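Local coordinates for protein Abbfa_003403 (PDB 4ZXH) that probably builds a peptide product as a four-domain nonribosomal peptide synthetase, with condensation, adenylation, carrier and thioesterase domains and a phosphopantetheine arm, at residues E1113-Y1118 and A1143-R1148; E1121-Q1126 and R1151-Q1156. All coordinates share one frame; numbering follows the deposited sequence.

Contact 1: E1113-Y1118 and A1143-R1148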
loop_
_atom_site.group_PDB
_atom_site.type_symbol
_atom_site.label_atom_id
_atom_site.label_comp_id
_atom_site.label_asym_id
_atom_site.label_seq_id
_atom_site.Cartn_x
_atom_site.Cartn_y
_atom_site.Cartn_z
ATOM N N GLU A 1113 46.828 -28.034 2.122
ATOM C CA GLU A 1113 45.860 -28.225 1.040
ATOM C C GLU A 1113 44.998 -26.988 0.846
ATOM O O GLU A 1113 44.704 -26.581 -0.276
ATOM C CB GLU A 1113 44.975 -29.447 1.305
ATOM C CG GLU A 1113 45.701 -30.773 1.221
ATOM C CD GLU A 1113 46.461 -30.937 -0.085
ATOM O OE1 GLU A 1113 45.950 -30.490 -1.136
ATOM O OE2 GLU A 1113 47.570 -31.516 -0.062
ATOM N N MET A 1114 44.586 -26.410 1.963
ATOM C CA MET A 1114 43.874 -25.133 2.003
ATOM C C MET A 1114 44.603 -24.098 1.146
ATOM O O MET A 1114 44.003 -23.409 0.324
ATOM C CB MET A 1114 43.770 -24.662 3.461
ATOM C CG MET A 1114 42.734 -23.645 3.778
ATOM S SD MET A 1114 42.628 -23.373 5.576
ATOM C CE MET A 1114 42.318 -25.042 6.151
ATOM N N ALA A 1115 45.917 -24.021 1.337
ATOM C CA ALA A 1115 46.746 -23.021 0.684
ATOM C C ALA A 1115 46.809 -23.194 -0.841
ATOM O O ALA A 1115 46.607 -22.227 -1.584
ATOM C CB ALA A 1115 48.145 -23.049 1.280
ATOM N N THR A 1116 47.106 -24.413 -1.295
ATOM C CA THR A 1116 47.079 -24.729 -2.713
ATOM C C THR A 1116 45.740 -24.354 -3.344
ATOM O O THR A 1116 45.692 -23.725 -4.396
ATOM C CB THR A 1116 47.338 -26.227 -2.969
ATOM O OG1 THR A 1116 48.629 -26.583 -2.467
ATOM C CG2 THR A 1116 47.271 -26.528 -4.459
ATOM N N LEU A 1117 44.650 -24.744 -2.694
ATOM C CA LEU A 1117 43.318 -24.441 -3.201
ATOM C C LEU A 1117 43.101 -22.939 -3.352
ATOM O O LEU A 1117 42.601 -22.484 -4.388
ATOM C CB LEU A 1117 42.248 -25.014 -2.275
ATOM C CG LEU A 1117 40.833 -24.713 -2.765
ATOM C CD1 LEU A 1117 40.626 -25.466 -4.064
ATOM C CD2 LEU A 1117 39.766 -25.071 -1.731
ATOM N N TYR A 1118 43.475 -22.181 -2.318
ATOM C CA TYR A 1118 43.280 -20.727 -2.316
ATOM C C TYR A 1118 44.190 -20.060 -3.341
ATOM O O TYR A 1118 43.750 -19.159 -4.062
ATOM C CB TYR A 1118 43.521 -20.122 -0.922
ATOM C CG TYR A 1118 42.531 -20.579 0.128
ATOM C CD1 TYR A 1118 41.374 -21.275 -0.223
ATOM C CD2 TYR A 1118 42.748 -20.316 1.469
ATOM C CE1 TYR A 1118 40.479 -21.697 0.719
ATOM C CE2 TYR A 1118 41.838 -20.734 2.435
ATOM C CZ TYR A 1118 40.717 -21.428 2.050
ATOM O OH TYR A 1118 39.831 -21.851 3.013
ATOM N N ALA A 1143 48.203 -17.367 5.539
ATOM C CA ALA A 1143 49.061 -16.471 4.750
ATOM C C ALA A 1143 50.508 -16.920 4.720
ATOM O O ALA A 1143 51.171 -16.843 3.684
ATOM C CB ALA A 1143 48.992 -15.068 5.282
ATOM N N TYR A 1144 50.992 -17.388 5.866
ATOM C CA TYR A 1144 52.360 -17.866 5.980
ATOM C C TYR A 1144 52.557 -19.052 5.057
ATOM O O TYR A 1144 53.507 -19.075 4.270
ATOM C CB TYR A 1144 52.672 -18.240 7.426
ATOM C CG TYR A 1144 54.134 -18.518 7.736
ATOM C CD1 TYR A 1144 55.071 -17.490 7.759
ATOM C CD2 TYR A 1144 54.561 -19.796 8.063
ATOM C CE1 TYR A 1144 56.399 -17.732 8.066
ATOM C CE2 TYR A 1144 55.885 -20.054 8.381
ATOM C CZ TYR A 1144 56.801 -19.023 8.377
ATOM O OH TYR A 1144 58.122 -19.281 8.692
ATOM N N GLU A 1145 51.643 -20.021 5.126
ATOM C CA GLU A 1145 51.779 -21.229 4.308
ATOM C C GLU A 1145 51.572 -20.930 2.816
ATOM O O GLU A 1145 52.206 -21.542 1.954
ATOM C CB GLU A 1145 50.804 -22.323 4.772
ATOM C CG GLU A 1145 50.754 -23.552 3.859
ATOM C CD GLU A 1145 52.092 -24.300 3.774
ATOM O OE1 GLU A 1145 52.944 -24.143 4.685
ATOM O OE2 GLU A 1145 52.284 -25.055 2.793
ATOM N N ILE A 1146 50.695 -19.982 2.509
ATOM C CA ILE A 1146 50.524 -19.567 1.126
ATOM C C ILE A 1146 51.805 -18.920 0.618
ATOM O O ILE A 1146 52.228 -19.200 -0.507
ATOM C CB ILE A 1146 49.346 -18.623 0.962
ATOM C CG1 ILE A 1146 48.055 -19.429 1.022
ATOM C CG2 ILE A 1146 49.407 -17.928 -0.363
ATOM C CD1 ILE A 1146 46.834 -18.601 0.828
ATOM N N SER A 1147 52.444 -18.098 1.450
ATOM C CA SER A 1147 53.741 -17.526 1.085
ATOM C C SER A 1147 54.767 -18.608 0.821
ATOM O O SER A 1147 55.493 -18.541 -0.162
ATOM C CB SER A 1147 54.269 -16.612 2.175
ATOM O OG SER A 1147 53.318 -15.629 2.508
ATOM N N ARG A 1148 54.819 -19.597 1.710
ATOM C CA ARG A 1148 55.791 -20.684 1.624
ATOM C C ARG A 1148 55.673 -21.405 0.290
ATOM O O ARG A 1148 56.685 -21.826 -0.283
ATOM C CB ARG A 1148 55.612 -21.683 2.782
ATOM C CG ARG A 1148 56.829 -22.597 3.011
ATOM C CD ARG A 1148 56.567 -23.758 3.980
ATOM N NE ARG A 1148 55.602 -24.714 3.440
ATOM C CZ ARG A 1148 55.876 -25.615 2.495
ATOM N NH1 ARG A 1148 57.098 -25.689 1.976
ATOM N NH2 ARG A 1148 54.924 -26.442 2.063
#

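Contact 2: E1121-Q1126 and R1151-Q1156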
loop_
_atom_site.group_PDB
_atom_site.type_symbol
_atom_site.label_atom_id
_atom_site.label_comp_id
_atom_site.label_asym_id
_atom_site.label_seq_id
_atom_site.Cartn_x
_atom_site.Cartn_y
_atom_site.Cartn_z
ATOM N N GLU A 1121 42.663 -20.140 -6.601
ATOM C CA GLU A 1121 41.624 -19.101 -6.666
ATOM C C GLU A 1121 42.224 -17.700 -6.865
ATOM O O GLU A 1121 41.672 -16.890 -7.608
ATOM C CB GLU A 1121 40.739 -19.113 -5.410
ATOM C CG GLU A 1121 39.539 -20.075 -5.484
ATOM C CD GLU A 1121 38.495 -19.670 -6.533
ATOM O OE1 GLU A 1121 38.083 -18.486 -6.548
ATOM O OE2 GLU A 1121 38.083 -20.531 -7.344
ATOM N N MET A 1122 43.349 -17.429 -6.205
ATOM C CA MET A 1122 44.021 -16.141 -6.316
ATOM C C MET A 1122 44.564 -15.929 -7.733
ATOM O O MET A 1122 44.433 -14.850 -8.315
ATOM C CB MET A 1122 45.161 -16.036 -5.305
ATOM C CG MET A 1122 44.746 -16.051 -3.835
ATOM S SD MET A 1122 46.201 -16.325 -2.777
ATOM C CE MET A 1122 47.220 -14.910 -3.199
ATOM N N GLN A 1123 45.167 -16.963 -8.297
ATOM C CA GLN A 1123 45.812 -16.817 -9.594
ATOM C C GLN A 1123 44.827 -16.667 -10.774
ATOM O O GLN A 1123 45.244 -16.317 -11.873
ATOM C CB GLN A 1123 46.774 -17.982 -9.814
ATOM C CG GLN A 1123 48.104 -17.721 -9.101
ATOM C CD GLN A 1123 49.163 -18.796 -9.316
ATOM O OE1 GLN A 1123 48.865 -19.997 -9.397
ATOM N NE2 GLN A 1123 50.417 -18.359 -9.410
ATOM N N LYS A 1124 43.534 -16.883 -10.537
ATOM C CA LYS A 1124 42.493 -16.546 -11.514
ATOM C C LYS A 1124 42.298 -15.031 -11.654
ATOM O O LYS A 1124 41.963 -14.539 -12.728
ATOM C CB LYS A 1124 41.150 -17.181 -11.133
ATOM C CG LYS A 1124 41.078 -18.674 -11.326
ATOM C CD LYS A 1124 39.781 -19.248 -10.789
ATOM C CE LYS A 1124 38.581 -18.807 -11.610
ATOM N NZ LYS A 1124 37.357 -19.546 -11.174
ATOM N N MET A 1125 42.484 -14.301 -10.558
ATOM C CA MET A 1125 42.321 -12.848 -10.561
ATOM C C MET A 1125 43.673 -12.140 -10.635
ATOM O O MET A 1125 43.764 -11.054 -11.194
ATOM C CB MET A 1125 41.540 -12.382 -9.317
ATOM C CG MET A 1125 40.102 -12.863 -9.283
ATOM S SD MET A 1125 39.187 -12.433 -7.789
ATOM C CE MET A 1125 38.432 -10.868 -8.235
ATOM N N GLN A 1126 44.713 -12.758 -10.071
ATOM C CA GLN A 1126 46.077 -12.219 -10.114
ATOM C C GLN A 1126 47.101 -13.323 -10.452
ATOM O O GLN A 1126 47.671 -13.959 -9.558
ATOM C CB GLN A 1126 46.439 -11.552 -8.783
ATOM C CG GLN A 1126 47.713 -10.722 -8.819
ATOM C CD GLN A 1126 48.175 -10.254 -7.435
ATOM O OE1 GLN A 1126 47.466 -10.402 -6.431
ATOM N NE2 GLN A 1126 49.379 -9.692 -7.382
ATOM N N ARG A 1151 56.722 -19.035 -3.010
ATOM C CA ARG A 1151 58.168 -19.187 -3.192
ATOM C C ARG A 1151 58.517 -20.423 -4.026
ATOM O O ARG A 1151 59.278 -20.348 -5.002
ATOM C CB ARG A 1151 58.873 -19.291 -1.842
ATOM C CG ARG A 1151 59.044 -17.980 -1.115
ATOM C CD ARG A 1151 60.272 -17.216 -1.588
ATOM N NE ARG A 1151 60.449 -15.978 -0.829
ATOM C CZ ARG A 1151 60.942 -15.912 0.408
ATOM N NH1 ARG A 1151 61.325 -17.018 1.045
ATOM N NH2 ARG A 1151 61.058 -14.733 1.007
ATOM N N GLN A 1152 57.956 -21.560 -3.624
ATOM C CA GLN A 1152 58.212 -22.823 -4.302
ATOM C C GLN A 1152 57.901 -22.776 -5.796
ATOM O O GLN A 1152 58.491 -23.519 -6.568
ATOM C CB GLN A 1152 57.415 -23.952 -3.642
ATOM C CG GLN A 1152 57.950 -24.344 -2.279
ATOM C CD GLN A 1152 59.448 -24.603 -2.312
ATOM O OE1 GLN A 1152 60.245 -23.759 -1.892
ATOM N NE2 GLN A 1152 59.840 -25.765 -2.832
ATOM N N MET A 1153 56.980 -21.912 -6.204
ATOM C CA MET A 1153 56.635 -21.829 -7.610
ATOM C C MET A 1153 57.212 -20.555 -8.245
ATOM O O MET A 1153 56.850 -20.186 -9.366
ATOM C CB MET A 1153 55.109 -21.925 -7.803
ATOM C CG MET A 1153 54.247 -21.124 -6.842
ATOM S SD MET A 1153 52.456 -21.356 -7.094
ATOM C CE MET A 1153 52.059 -22.589 -5.848
ATOM N N GLY A 1154 58.125 -19.899 -7.529
ATOM C CA GLY A 1154 58.867 -18.774 -8.076
ATOM C C GLY A 1154 58.228 -17.402 -7.933
ATOM O O GLY A 1154 58.804 -16.402 -8.350
ATOM N N GLN A 1155 57.036 -17.342 -7.358
ATOM C CA GLN A 1155 56.383 -16.061 -7.115
ATOM C C GLN A 1155 57.007 -15.326 -5.932
ATOM O O GLN A 1155 57.431 -15.953 -4.964
ATOM C CB GLN A 1155 54.887 -16.263 -6.868
ATOM C CG GLN A 1155 54.154 -16.852 -8.056
ATOM C CD GLN A 1155 54.272 -15.982 -9.291
ATOM O OE1 GLN A 1155 54.532 -14.776 -9.196
ATOM N NE2 GLN A 1155 54.073 -16.586 -10.460
ATOM N N GLN A 1156 57.070 -14.000 -5.998
ATOM C CA GLN A 1156 57.598 -13.269 -4.858
ATOM C C GLN A 1156 56.472 -12.727 -3.974
ATOM O O GLN A 1156 55.339 -12.534 -4.415
ATOM C CB GLN A 1156 58.541 -12.135 -5.297
ATOM C CG GLN A 1156 60.041 -12.398 -4.980
ATOM C CD GLN A 1156 60.330 -12.836 -3.516
ATOM O OE1 GLN A 1156 59.528 -12.617 -2.597
ATOM N NE2 GLN A 1156 61.491 -13.461 -3.312
#

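Contact 1: E1113-Y1118 and A1143-R1148
Ala-1115 sets its CB against two neighbours on the facing helix, lying 3.6 Å from CG1 of Ile-1146 and 3.7 Å from CG of Glu-1145. The small methyl lets the backbones come close, with CA of Ala-1115 5.1 Å from CA of Ile-1146, while the helix axes pass 8.9 Å apart at a crossing angle of -68°. Ile-1146 holds CG1 beside its own backbone N and extends it (chi2 -178°), which carries CD1 past Ala-1115 to CB of Tyr-1118, 4.0 Å away. That CD1 sits at the edge of the tyrosine ring, near its plane; one ring face carries O of Met-1114 instead, and the hydroxyl leads off to a hydrogen bond with NE2 of His-1071. Phe-1070, on strand 1067-1070, lies against both Ile-1146 and Tyr-1118. Glu-1145 meets Ala-1115 through its CG methylene; the chain bends about CB-CG (chi2 63°) and turns the carboxylate to Arg-1148. The arginine grips it side-on, NE bonding OE1 at 3.0 Å and NH2 bonding OE2 at 3.1 Å. Tyr-1253 OH also bonds OE1, and Gln-1149 NE2 bonds OE2. In this thioesterase domain, of the alpha/beta-hydrolase clan, helix 1138-1152 follows strand 1131-1136 through a probable nucleophile elbow, and the contact lays helix 1111-1125 across it. With no hydrogen bond between the segments, the touch is apolar and rests on shape, while the buried carboxylate, held by Arg-1148, Gln-1149 and Tyr-1253, probably stays ionised beside the arginine.

Contact 2: E1121-Q1126 and R1151-Q1156
Gln-1123 reaches across to Met-1153 and Gln-1155 from helix 1111-1125. Its CB already points toward the facing segment, CG is placed beside the backbone N, and the chain then runs straight out (chi2 -177°). CB, CG and CD make no close approach to 1151-1156; the amide makes the contact. At the end, NE2 of Gln-1123 comes 4.3 Å from SD of Met-1153 and 4.2 Å from NE2 of Gln-1155. OE1 of Gln-1123 stands a little farther from SD of Met-1153, at 4.5 Å. These are loose van der Waals approaches; no hydrogen bond crosses. The two glutamines come from opposite directions and their amide planes stand 86° apart, nearly perpendicular. In this alpha/beta-hydrolase-type domain, with its central, mostly parallel sheet, the contact lies where helix 1138-1152 ends and the chain turns toward strand 1157-1163. Met-1153 is the first residue to leave helical angles, and N of Gly-1154 bonds back to O of Arg-1151 at 2.8 Å. Gly-1154 takes a positive phi (88°) as the chain leaves the helix. Beyond it, Gln-1155 bends at chi2 and gives its amide to the loop before strand 1131-1136: OE1 accepts from N of Gly-1129, and NE2 bonds OE1 of Gln-1128. Both glutamine side chains touch Tyr-1131 of strand 1131-1136, whose backbone also bonds that of Gln-1156, while Met-1153 is exposed, with its sulfur turned to the Gln-1123 amide.

How the contacts relate
From the N-terminal side, the chain runs down helix 1111-1125, through 1113-1118 and then 1121-1126, enters the sheet as strand 1131-1136, and returns along helix 1138-1152. At 1143-1148 contact 1 closes the first loop; at 1151-1156, on the way into strand 1157-1163, contact 2 closes the second. Their segments alternate along the chain, so the loops cross and neither nests in the other. Contact centres lie about 10 Å apart, and the two segments stand farther apart at contact 2, where the nearest CA atoms, of Gln-1123 and Gln-1155, are 10.9 Å apart, than at contact 1. Together they tie helix 1111-1125 to the helical and turn portions of the 1131-1163 beta-alpha-beta crossover.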